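Local coordinates for DegV domain-containing protein spr0652 (Streptococcus pneumoniae, PDB 6CNG) that binds a long-chain fatty acid, here linoleic acid, and as a fatty acid kinase B protein probably presents it for phosphorylation, at residues A[53-58]-A[75-80]; A[123-126]-A[130-133]; A[149-154]-A[167-172]. One frame throughout, in Å; residues are numbered along the deposited sequence.

The three contacts follow one another along the chain without overlapping, and none touches another. In contact 1 the side chain of Val54 lies about 12 Å from the bound linoleic acid and about 9 Å from that of Ser83, which by similarity probably takes part in binding the fatty acid. Contact 2 belongs to the same sheet, but its centre is about 38 Å from that of contact 1. Contact 3 is nearer to contact 2, with centres about 21 Å and nearest atoms about 10 Å apart, and helix 143-157 directly follows strand 132-137. Contacts 1 and 3 lie on opposite sides of the chain's centre; in the latter, the Tyr172 side chain is about 8 Å from the sodium ion.

Contact 1 (A[53-58]-A[75-80]); sequences QVADQV and YATAEA
Thr77 faces the turn that joins strands 43-54 and 57-60, and meets it through Val54 and Ala55. The closest approach puts the Thr77 hydroxyl OG1 3.5 Å from the CG1 methyl of Val54, with the two branched side chains crossing at a slant. With chi1 at -63°, OG1 lies beside its own backbone N and hydrogen-bonds to Thr73 O in the helix that leads into this loop. The group touching Val54 is therefore a hydroxyl already engaged at home, while the other branch, CG2, lies 4.5 Å from Ala55 CB.

Ala55 sits at the second position of a type II' beta turn, closed by the bonds Val54 N to Gln57 O (2.9 Å) and Gln57 N to Val54 O (3.1 Å). The turn needs a positive phi there, 54° in this alanine. Glu79 also approaches, its OE2 lying 4.2 Å from Ala55 CA.

One water spans the gap between the segments: it donates to Gln53 OE1 at 3.2 Å and to Ala80 O at 3.0 Å, and weakly accepts from Ala55 N. The turn and the loop after helix 67-76 thus form a small contact of a few van der Waals touches, in which the polar link between the segments is made through this shared water.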
ATOM      1  N   GLN A  53      16.859  -6.871   1.703  1.00 17.85           N
ATOM      2  CA  GLN A  53      18.142  -7.525   1.926  1.00 19.65           C
ATOM      3  C   GLN A  53      18.355  -7.715   3.423  1.00 18.32           C
ATOM      4  O   GLN A  53      18.323  -6.743   4.180  1.00 19.22           O
ATOM      5  CB  GLN A  53      19.254  -6.659   1.332  1.00 20.21           C
ATOM      6  CG  GLN A  53      20.679  -7.242   1.438  1.00 33.01           C
ATOM      7  CD  GLN A  53      21.784  -6.171   1.624  1.00 48.26           C
ATOM      8  OE1 GLN A  53      22.243  -5.903   2.745  1.00 51.96           O
ATOM      9  NE2 GLN A  53      22.211  -5.570   0.520  1.00 50.64           N
ATOM     10  N   VAL A  54      18.573  -8.963   3.844  1.00 15.66           N
ATOM     11  CA  VAL A  54      18.916  -9.299   5.223  1.00 15.14           C
ATOM     12  C   VAL A  54      20.276  -9.975   5.212  1.00 15.78           C
ATOM     13  O   VAL A  54      20.395 -11.116   4.763  1.00 19.58           O
ATOM     14  CB  VAL A  54      17.874 -10.219   5.859  1.00 18.27           C
ATOM     15  CG1 VAL A  54      18.166 -10.391   7.292  1.00 18.14           C
ATOM     16  CG2 VAL A  54      16.483  -9.662   5.646  1.00 20.74           C
ATOM     17  N   ALA A  55      21.286  -9.293   5.738  1.00 19.20           N
ATOM     18  CA  ALA A  55      22.702  -9.711   5.638  1.00 20.46           C
ATOM     19  C   ALA A  55      23.039  -9.928   4.161  1.00 19.82           C
ATOM     20  O   ALA A  55      22.739  -9.046   3.348  1.00 21.30           O
ATOM     21  CB  ALA A  55      22.978 -10.870   6.585  1.00 21.73           C
ATOM     22  N   ASP A  56      23.649 -11.056   3.768  1.00 33.50           N
ATOM     23  CA  ASP A  56      23.962 -11.322   2.361  1.00 37.45           C
ATOM     24  C   ASP A  56      22.895 -12.173   1.654  1.00 31.93           C
ATOM     25  O   ASP A  56      23.174 -12.744   0.599  1.00 34.47           O
ATOM     26  CB  ASP A  56      25.378 -11.892   2.160  1.00 37.03           C
ATOM     27  CG  ASP A  56      25.695 -13.081   3.066  1.00 40.57           C
ATOM     28  OD1 ASP A  56      24.895 -13.379   3.982  1.00 40.31           O
ATOM     29  OD2 ASP A  56      26.765 -13.719   2.860  1.00 39.55           O
ATOM     30  N   GLN A  57      21.671 -12.218   2.187  1.00 26.17           N
ATOM     31  CA  GLN A  57      20.537 -12.886   1.556  1.00 20.70           C
ATOM     32  C   GLN A  57      19.523 -11.861   1.043  1.00 20.39           C
ATOM     33  O   GLN A  57      19.253 -10.844   1.685  1.00 18.57           O
ATOM     34  CB  GLN A  57      19.844 -13.821   2.553  1.00 25.93           C
ATOM     35  CG  GLN A  57      18.690 -14.599   1.973  1.00 27.81           C
ATOM     36  CD  GLN A  57      18.276 -15.781   2.837  1.00 38.02           C
ATOM     37  OE1 GLN A  57      18.525 -15.815   4.057  1.00 32.25           O
ATOM     38  NE2 GLN A  57      17.636 -16.770   2.203  1.00 43.46           N
ATOM     39  N   VAL A  58      18.950 -12.132  -0.114  1.00 22.08           N
ATOM     40  CA  VAL A  58      17.979 -11.234  -0.718  1.00 25.77           C
ATOM     41  C   VAL A  58      16.633 -11.935  -0.822  1.00 22.04           C
ATOM     42  O   VAL A  58      16.548 -13.095  -1.237  1.00 24.16           O
ATOM     43  CB  VAL A  58      18.437 -10.733  -2.095  1.00 22.74           C
ATOM     44  CG1 VAL A  58      17.334  -9.966  -2.734  1.00 22.64           C
ATOM     45  CG2 VAL A  58      19.658  -9.875  -1.960  1.00 27.16           C
ATOM     46  N   TYR A  75      14.363 -10.275  12.039  1.00 14.68           N
ATOM     47  CA  TYR A  75      14.401  -9.955  13.438  1.00 12.41           C
ATOM     48  C   TYR A  75      15.545 -10.653  14.126  1.00 13.88           C
ATOM     49  O   TYR A  75      15.989 -10.202  15.179  1.00 18.92           O
ATOM     50  CB  TYR A  75      13.096 -10.369  14.062  1.00 15.64           C
ATOM     51  CG  TYR A  75      11.953  -9.385  13.899  1.00 12.50           C
ATOM     52  CD1 TYR A  75      12.021  -8.116  14.441  1.00 13.64           C
ATOM     53  CD2 TYR A  75      10.792  -9.750  13.249  1.00 13.52           C
ATOM     54  CE1 TYR A  75      10.959  -7.232  14.329  1.00 14.09           C
ATOM     55  CE2 TYR A  75       9.714  -8.861  13.131  1.00 11.62           C
ATOM     56  CZ  TYR A  75       9.806  -7.617  13.673  1.00 13.21           C
ATOM     57  OH  TYR A  75       8.750  -6.731  13.556  1.00 16.33           O
ATOM     58  N   ALA A  76      16.023 -11.751  13.566  1.00 17.70           N
ATOM     59  CA  ALA A  76      17.147 -12.491  14.120  1.00 15.15           C
ATOM     60  C   ALA A  76      18.485 -11.846  13.830  1.00 14.74           C
ATOM     61  O   ALA A  76      19.492 -12.234  14.422  1.00 18.22           O
ATOM     62  CB  ALA A  76      17.179 -13.881  13.506  1.00 17.11           C
ATOM     63  N   THR A  77      18.524 -10.896  12.927  1.00 15.82           N
ATOM     64  CA  THR A  77      19.773 -10.365  12.435  1.00 16.19           C
ATOM     65  C   THR A  77      19.971  -9.029  13.096  1.00 16.06           C
ATOM     66  O   THR A  77      19.140  -8.138  12.949  1.00 20.07           O
ATOM     67  CB  THR A  77      19.739 -10.225  10.926  1.00 21.55           C
ATOM     68  OG1 THR A  77      19.584 -11.521  10.339  1.00 20.23           O
ATOM     69  CG2 THR A  77      21.026  -9.616  10.437  1.00 27.24           C
ATOM     70  N   ALA A  78      21.060  -8.909  13.837  1.00 21.16           N
ATOM     71  CA  ALA A  78      21.338  -7.672  14.531  1.00 21.41           C
ATOM     72  C   ALA A  78      21.641  -6.563  13.547  1.00 17.56           C
ATOM     73  O   ALA A  78      21.245  -5.422  13.762  1.00 20.50           O
ATOM     74  CB  ALA A  78      22.507  -7.885  15.478  1.00 29.02           C
ATOM     75  N   GLU A  79      22.329  -6.882  12.457  1.00 20.23           N
ATOM     76  CA  GLU A  79      22.525  -5.911  11.394  1.00 23.31           C
ATOM     77  C   GLU A  79      21.184  -5.489  10.790  1.00 19.46           C
ATOM     78  O   GLU A  79      20.286  -6.305  10.587  1.00 23.46           O
ATOM     79  CB  GLU A  79      23.408  -6.508  10.299  1.00 26.96           C
ATOM     80  CG  GLU A  79      23.753  -5.516   9.210  1.00 32.42           C
ATOM     81  CD  GLU A  79      24.835  -6.008   8.260  1.00 38.23           C
ATOM     82  OE1 GLU A  79      25.502  -5.152   7.627  1.00 41.17           O
ATOM     83  OE2 GLU A  79      25.014  -7.243   8.146  1.00 39.73           O
ATOM     84  N   ALA A  80      21.057  -4.195  10.520  1.00 19.18           N
ATOM     85  CA  ALA A  80      19.827  -3.657   9.966  1.00 23.86           C
ATOM     86  C   ALA A  80      19.580  -4.243   8.584  1.00 23.93           C
ATOM     87  O   ALA A  80      20.509  -4.486   7.811  1.00 25.40           O
ATOM     88  CB  ALA A  80      19.907  -2.122   9.851  1.00 23.66           C
TER
HETATM   89  O   HOH W   1      22.213  -6.089   5.967  1.00 33.70           O

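Contact 2 (A[123-126]-A[130-133]); sequences IYLE and DTKI
Tyr124 and Leu125, neighbours on the last turns of helix 113-127, receive Thr131 and Ile133 from the chain that returns to start strand 132-137. The two helix residues send their side chains along different routes. The ring of Tyr124 swings anti to its main-chain nitrogen (chi1 -161°), which carries it toward the returning segment with one long edge leading. Thr131 comes to that edge: its OG1 lies near the ring plane, 4.0 Å from Tyr124 CE2, and its CG2 is almost as close to the same atom. Both branches of the threonine approach this ring carbon from one side, and the two side chains cross at roughly a right angle. The hydroxyl itself makes a weak hydrogen bond to His128 O in the connecting loop.

Leu125, extended at chi2 (-172°), brings its forked end to the contact. Its CD2 methyl does the touching, 3.4 Å from the carbonyl oxygen of Thr131 and 4.0 Å from Thr131 CB, resting against both the backbone and the side chain of that residue. The same methyl meets Ile133 CD1 at 3.7 Å.

Ile133 reaches both helix residues with a single atom. Its longer branch is extended (chi2 159°), projecting CD1 out from the strand and into the notch between Tyr124 and Leu125; the leucine and isoleucine slide past each other in opposite directions, whereas the Ile133 and Tyr124 side chains cross at about a right angle, CD1 lying 4.0 Å from Tyr124 CD2.

Together these residues close the second half of a beta-alpha-beta unit made by strand 100-105, helix 113-127 and strand 132-137. Thr131 and Ile133 also touch Ile101 of the adjacent parallel strand, while Tyr124 stacks on His128, meets Phe95 edge-to-face and packs on Leu92 of helix 88-95.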
ATOM      1  N   ILE A 123      10.501   5.489 -21.535  1.00 16.21           N
ATOM      2  CA  ILE A 123      11.339   4.620 -22.347  1.00 13.87           C
ATOM      3  C   ILE A 123      10.479   3.730 -23.213  1.00 12.23           C
ATOM      4  O   ILE A 123      10.760   3.533 -24.396  1.00 17.01           O
ATOM      5  CB  ILE A 123      12.262   3.779 -21.452  1.00 12.29           C
ATOM      6  CG1 ILE A 123      13.320   4.638 -20.750  1.00 15.21           C
ATOM      7  CG2 ILE A 123      12.930   2.679 -22.266  1.00 18.96           C
ATOM      8  CD1 ILE A 123      14.349   5.264 -21.691  1.00 15.76           C
ATOM      9  N   TYR A 124       9.428   3.163 -22.647  1.00 14.89           N
ATOM     10  CA  TYR A 124       8.610   2.249 -23.424  1.00 16.20           C
ATOM     11  C   TYR A 124       7.969   2.955 -24.605  1.00 16.59           C
ATOM     12  O   TYR A 124       7.942   2.417 -25.714  1.00 18.98           O
ATOM     13  CB  TYR A 124       7.536   1.642 -22.537  1.00 18.21           C
ATOM     14  CG  TYR A 124       6.908   0.361 -23.066  1.00 16.84           C
ATOM     15  CD1 TYR A 124       7.542  -0.863 -22.932  1.00 19.37           C
ATOM     16  CD2 TYR A 124       5.666   0.377 -23.645  1.00 17.18           C
ATOM     17  CE1 TYR A 124       6.941  -2.025 -23.383  1.00 19.36           C
ATOM     18  CE2 TYR A 124       5.075  -0.754 -24.089  1.00 15.08           C
ATOM     19  CZ  TYR A 124       5.699  -1.956 -23.947  1.00 15.92           C
ATOM     20  OH  TYR A 124       5.092  -3.078 -24.420  1.00 19.52           O
ATOM     21  N   LEU A 125       7.419   4.151 -24.382  1.00 18.27           N
ATOM     22  CA  LEU A 125       6.737   4.887 -25.436  1.00 20.18           C
ATOM     23  C   LEU A 125       7.670   5.326 -26.545  1.00 19.84           C
ATOM     24  O   LEU A 125       7.200   5.771 -27.588  1.00 27.07           O
ATOM     25  CB  LEU A 125       6.028   6.112 -24.874  1.00 20.17           C
ATOM     26  CG  LEU A 125       4.888   5.803 -23.908  1.00 20.34           C
ATOM     27  CD1 LEU A 125       4.126   7.062 -23.548  1.00 26.83           C
ATOM     28  CD2 LEU A 125       3.974   4.804 -24.497  1.00 21.68           C
ATOM     29  N   GLU A 126       8.967   5.235 -26.345  1.00 17.81           N
ATOM     30  CA  GLU A 126       9.885   5.383 -27.463  1.00 15.24           C
ATOM     31  C   GLU A 126       9.899   4.118 -28.305  1.00 18.03           C
ATOM     32  O   GLU A 126       9.964   4.185 -29.532  1.00 19.87           O
ATOM     33  CB  GLU A 126      11.275   5.702 -26.923  1.00 18.38           C
ATOM     34  CG  GLU A 126      12.095   6.612 -27.783  1.00 31.92           C
ATOM     35  CD  GLU A 126      13.434   6.917 -27.150  1.00 34.36           C
ATOM     36  OE1 GLU A 126      14.437   7.021 -27.909  1.00 32.52           O
ATOM     37  OE2 GLU A 126      13.461   7.043 -25.892  1.00 35.70           O
ATOM     38  N   ASP A 130       2.191   3.002 -30.016  1.00 24.96           N
ATOM     39  CA  ASP A 130       0.749   2.808 -29.909  1.00 25.00           C
ATOM     40  C   ASP A 130       0.383   2.153 -28.576  1.00 24.98           C
ATOM     41  O   ASP A 130      -0.219   1.089 -28.516  1.00 34.96           O
ATOM     42  CB  ASP A 130       0.222   2.015 -31.088  1.00 30.03           C
ATOM     43  CG  ASP A 130      -1.296   2.072 -31.182  1.00 38.72           C
ATOM     44  OD1 ASP A 130      -1.917   2.625 -30.256  1.00 41.37           O
ATOM     45  OD2 ASP A 130      -1.874   1.587 -32.180  1.00 43.69           O
ATOM     46  N   THR A 131       0.748   2.837 -27.496  1.00 23.69           N
ATOM     47  CA  THR A 131       0.472   2.391 -26.138  1.00 22.60           C
ATOM     48  C   THR A 131       0.146   3.600 -25.276  1.00 17.31           C
ATOM     49  O   THR A 131       0.717   4.680 -25.458  1.00 18.90           O
ATOM     50  CB  THR A 131       1.692   1.658 -25.555  1.00 28.15           C
ATOM     51  OG1 THR A 131       2.037   0.538 -26.388  1.00 37.90           O
ATOM     52  CG2 THR A 131       1.424   1.166 -24.127  1.00 22.61           C
ATOM     53  N   LYS A 132      -0.784   3.415 -24.343  1.00 14.52           N
ATOM     54  CA  LYS A 132      -1.142   4.449 -23.383  1.00 16.38           C
ATOM     55  C   LYS A 132      -0.792   3.980 -21.979  1.00 14.95           C
ATOM     56  O   LYS A 132      -1.107   2.845 -21.601  1.00 15.58           O
ATOM     57  CB  LYS A 132      -2.628   4.787 -23.455  1.00 17.32           C
ATOM     58  CG  LYS A 132      -3.044   5.368 -24.786  1.00 18.22           C
ATOM     59  CD  LYS A 132      -4.562   5.510 -24.850  1.00 21.85           C
ATOM     60  CE  LYS A 132      -5.012   6.378 -26.011  1.00 25.28           C
ATOM     61  NZ  LYS A 132      -6.479   6.369 -26.116  1.00 28.86           N
ATOM     62  N   ILE A 133      -0.161   4.861 -21.205  1.00 15.20           N
ATOM     63  CA  ILE A 133       0.343   4.519 -19.878  1.00 18.22           C
ATOM     64  C   ILE A 133       0.090   5.701 -18.952  1.00 13.80           C
ATOM     65  O   ILE A 133       0.412   6.843 -19.285  1.00 15.69           O
ATOM     66  CB  ILE A 133       1.848   4.160 -19.902  1.00 20.00           C
ATOM     67  CG1 ILE A 133       2.147   2.979 -20.838  1.00 17.75           C
ATOM     68  CG2 ILE A 133       2.307   3.799 -18.533  1.00 19.11           C
ATOM     69  CD1 ILE A 133       3.579   2.905 -21.291  1.00 17.25           C
TER

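Contact 3 (A[149-154]-A[167-172]); sequences VEKLND and EAITAY
Leu152 and Ile169 mark the nearest backbone approach of two consecutive helices, with CA atoms 6.7 Å apart. The short segments run roughly antiparallel, at 148° to each other, with axes 10.2 Å apart at closest.

The leucine and isoleucine side chains cross at about a right angle. Leu152 CD2 presses on Ile169 CG1 at 3.4 Å, tighter than ordinary carbon contact, with Ile169 CD1 close behind. Ile169 places CG1 anti to its backbone N (chi1 -162°), with CG2 then in the crowded position between N and the carbonyl carbon; the long branch reaches Leu152 and, through CD1, Lys151 CG at 3.7 Å.

Beside this pair, Lys151 lies over one face of the Tyr172 ring. Its CG makes a CH-pi contact, 3.8 Å from the ring centroid, and bends at the next two torsions fold the chain so that CE settles over the same face, 3.7 Å from Tyr172 CE1. NZ hydrogen-bonds a glycerol, probably from the crystallisation liquor, and forms a long salt bridge with Asp154 OD2 (3.9 Å).

The helix pair lies between the two sheets of the protein: Leu152 also packs on Ile25, Phe102 and Val104 of strands 23-28 and 100-105, whereas the Tyr172 hydroxyl hydrogen-bonds to Glu299 of strand 294-300, and Asp154 forms a salt bridge with Arg248 of strand 247-253.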
ATOM      1  N   VAL A 149      -6.252   0.115  -6.833  1.00 13.41           N
ATOM      2  CA  VAL A 149      -6.197  -0.942  -7.827  1.00 15.90           C
ATOM      3  C   VAL A 149      -7.565  -1.565  -8.038  1.00 11.57           C
ATOM      4  O   VAL A 149      -7.973  -1.831  -9.169  1.00 12.60           O
ATOM      5  CB  VAL A 149      -5.128  -1.946  -7.382  1.00 14.70           C
ATOM      6  CG1 VAL A 149      -5.410  -3.280  -7.938  1.00 23.99           C
ATOM      7  CG2 VAL A 149      -3.792  -1.434  -7.829  1.00 16.46           C
ATOM      8  N   GLU A 150      -8.294  -1.806  -6.961  1.00 11.26           N
ATOM      9  CA  GLU A 150      -9.657  -2.263  -7.092  1.00 13.14           C
ATOM     10  C   GLU A 150     -10.487  -1.295  -7.920  1.00 12.99           C
ATOM     11  O   GLU A 150     -11.296  -1.716  -8.754  1.00 13.03           O
ATOM     12  CB  GLU A 150     -10.269  -2.423  -5.707  1.00 13.25           C
ATOM     13  CG  GLU A 150     -11.772  -2.596  -5.786  1.00 16.55           C
ATOM     14  CD  GLU A 150     -12.426  -2.918  -4.460  1.00 17.72           C
ATOM     15  OE1 GLU A 150     -13.620  -3.289  -4.464  1.00 18.13           O
ATOM     16  OE2 GLU A 150     -11.737  -2.815  -3.431  1.00 18.52           O
ATOM     17  N   LYS A 151     -10.315   0.002  -7.699  1.00 11.51           N
ATOM     18  CA  LYS A 151     -11.114   0.969  -8.418  1.00 11.24           C
ATOM     19  C   LYS A 151     -10.745   1.014  -9.887  1.00 13.26           C
ATOM     20  O   LYS A 151     -11.618   1.138 -10.744  1.00 14.79           O
ATOM     21  CB  LYS A 151     -10.946   2.338  -7.793  1.00 12.91           C
ATOM     22  CG  LYS A 151     -11.753   3.404  -8.502  1.00 12.32           C
ATOM     23  CD  LYS A 151     -13.242   3.126  -8.565  1.00 14.79           C
ATOM     24  CE  LYS A 151     -13.837   2.899  -7.215  1.00 18.26           C
ATOM     25  NZ  LYS A 151     -15.314   3.103  -7.168  1.00 29.17           N
ATOM     26  N   LEU A 152      -9.472   0.956 -10.206  1.00 11.70           N
ATOM     27  CA  LEU A 152      -9.131   0.916 -11.610  1.00 11.49           C
ATOM     28  C   LEU A 152      -9.847  -0.243 -12.288  1.00 14.86           C
ATOM     29  O   LEU A 152     -10.419  -0.085 -13.374  1.00 12.24           O
ATOM     30  CB  LEU A 152      -7.634   0.778 -11.753  1.00 12.56           C
ATOM     31  CG  LEU A 152      -6.784   1.964 -11.363  1.00 14.94           C
ATOM     32  CD1 LEU A 152      -5.340   1.623 -11.342  1.00 15.77           C
ATOM     33  CD2 LEU A 152      -7.018   3.081 -12.356  1.00 13.82           C
ATOM     34  N   ASN A 153      -9.857  -1.407 -11.638  1.00 11.84           N
ATOM     35  CA  ASN A 153     -10.534  -2.564 -12.187  1.00 11.62           C
ATOM     36  C   ASN A 153     -12.017  -2.314 -12.325  1.00 11.83           C
ATOM     37  O   ASN A 153     -12.616  -2.639 -13.348  1.00 14.07           O
ATOM     38  CB  ASN A 153     -10.296  -3.770 -11.286  1.00 15.37           C
ATOM     39  CG  ASN A 153     -10.641  -5.082 -11.971  1.00 14.62           C
ATOM     40  OD1 ASN A 153     -10.088  -5.393 -13.023  1.00 13.81           O
ATOM     41  ND2 ASN A 153     -11.546  -5.851 -11.376  1.00 16.34           N
ATOM     42  N   ASP A 154     -12.635  -1.781 -11.282  1.00 15.53           N
ATOM     43  CA  ASP A 154     -14.021  -1.357 -11.367  1.00 15.98           C
ATOM     44  C   ASP A 154     -14.251  -0.512 -12.618  1.00 17.67           C
ATOM     45  O   ASP A 154     -15.117  -0.816 -13.440  1.00 19.86           O
ATOM     46  CB  ASP A 154     -14.362  -0.525 -10.132  1.00 18.27           C
ATOM     47  CG  ASP A 154     -14.604  -1.340  -8.884  1.00 22.20           C
ATOM     48  OD1 ASP A 154     -14.507  -2.586  -8.897  1.00 23.18           O
ATOM     49  OD2 ASP A 154     -14.898  -0.683  -7.862  1.00 27.33           O
ATOM     50  N   GLU A 167      -9.213  10.102 -15.751  1.00 17.55           N
ATOM     51  CA  GLU A 167      -9.981  11.158 -15.107  1.00 21.35           C
ATOM     52  C   GLU A 167     -10.626  10.646 -13.823  1.00 18.23           C
ATOM     53  O   GLU A 167     -10.487  11.248 -12.758  1.00 19.43           O
ATOM     54  CB  GLU A 167     -11.002  11.665 -16.137  1.00 27.18           C
ATOM     55  CG  GLU A 167     -12.188  12.460 -15.624  1.00 43.91           C
ATOM     56  CD  GLU A 167     -13.169  12.828 -16.750  1.00 58.20           C
ATOM     57  OE1 GLU A 167     -12.818  12.614 -17.936  1.00 60.19           O
ATOM     58  OE2 GLU A 167     -14.287  13.324 -16.447  1.00 61.53           O
ATOM     59  N   ALA A 168     -11.289   9.506 -13.898  1.00 16.18           N
ATOM     60  CA  ALA A 168     -12.043   9.022 -12.754  1.00 15.65           C
ATOM     61  C   ALA A 168     -11.141   8.593 -11.610  1.00 14.88           C
ATOM     62  O   ALA A 168     -11.521   8.732 -10.450  1.00 16.10           O
ATOM     63  CB  ALA A 168     -12.926   7.865 -13.191  1.00 18.19           C
ATOM     64  N   ILE A 169      -9.974   8.016 -11.903  1.00 14.34           N
ATOM     65  CA  ILE A 169      -9.079   7.562 -10.840  1.00 14.41           C
ATOM     66  C   ILE A 169      -8.361   8.738 -10.195  1.00 13.34           C
ATOM     67  O   ILE A 169      -8.076   8.720  -8.998  1.00 15.68           O
ATOM     68  CB  ILE A 169      -8.093   6.509 -11.365  1.00 11.18           C
ATOM     69  CG1 ILE A 169      -7.486   5.719 -10.204  1.00 16.69           C
ATOM     70  CG2 ILE A 169      -6.984   7.132 -12.197  1.00 13.69           C
ATOM     71  CD1 ILE A 169      -8.445   4.731  -9.488  1.00 13.50           C
ATOM     72  N   THR A 170      -8.060   9.779 -10.960  1.00 16.39           N
ATOM     73  CA  THR A 170      -7.526  10.977 -10.343  1.00 17.63           C
ATOM     74  C   THR A 170      -8.525  11.557  -9.357  1.00 13.24           C
ATOM     75  O   THR A 170      -8.163  11.937  -8.240  1.00 15.87           O
ATOM     76  CB  THR A 170      -7.151  11.983 -11.417  1.00 14.69           C
ATOM     77  OG1 THR A 170      -6.180  11.400 -12.304  1.00 17.07           O
ATOM     78  CG2 THR A 170      -6.541  13.155 -10.778  1.00 17.92           C
ATOM     79  N   ALA A 171      -9.793  11.575  -9.729  1.00 14.10           N
ATOM     80  CA  ALA A 171     -10.816  12.052  -8.822  1.00 13.01           C
ATOM     81  C   ALA A 171     -10.955  11.132  -7.629  1.00 14.65           C
ATOM     82  O   ALA A 171     -11.062  11.602  -6.499  1.00 17.87           O
ATOM     83  CB  ALA A 171     -12.141  12.167  -9.559  1.00 17.58           C
ATOM     84  N   TYR A 172     -10.910   9.817  -7.853  1.00 15.95           N
ATOM     85  CA  TYR A 172     -11.105   8.879  -6.757  1.00 15.07           C
ATOM     86  C   TYR A 172      -9.996   9.005  -5.730  1.00 13.34           C
ATOM     87  O   TYR A 172     -10.225   8.851  -4.532  1.00 13.83           O
ATOM     88  CB  TYR A 172     -11.171   7.456  -7.306  1.00 13.53           C
ATOM     89  CG  TYR A 172     -11.418   6.383  -6.253  1.00 11.26           C
ATOM     90  CD1 TYR A 172     -12.618   6.307  -5.588  1.00 11.40           C
ATOM     91  CD2 TYR A 172     -10.452   5.439  -5.945  1.00 11.30           C
ATOM     92  CE1 TYR A 172     -12.835   5.357  -4.644  1.00 13.90           C
ATOM     93  CE2 TYR A 172     -10.671   4.473  -5.009  1.00 11.03           C
ATOM     94  CZ  TYR A 172     -11.859   4.429  -4.361  1.00 13.84           C
ATOM     95  OH  TYR A 172     -12.098   3.466  -3.414  1.00 13.15           O
TER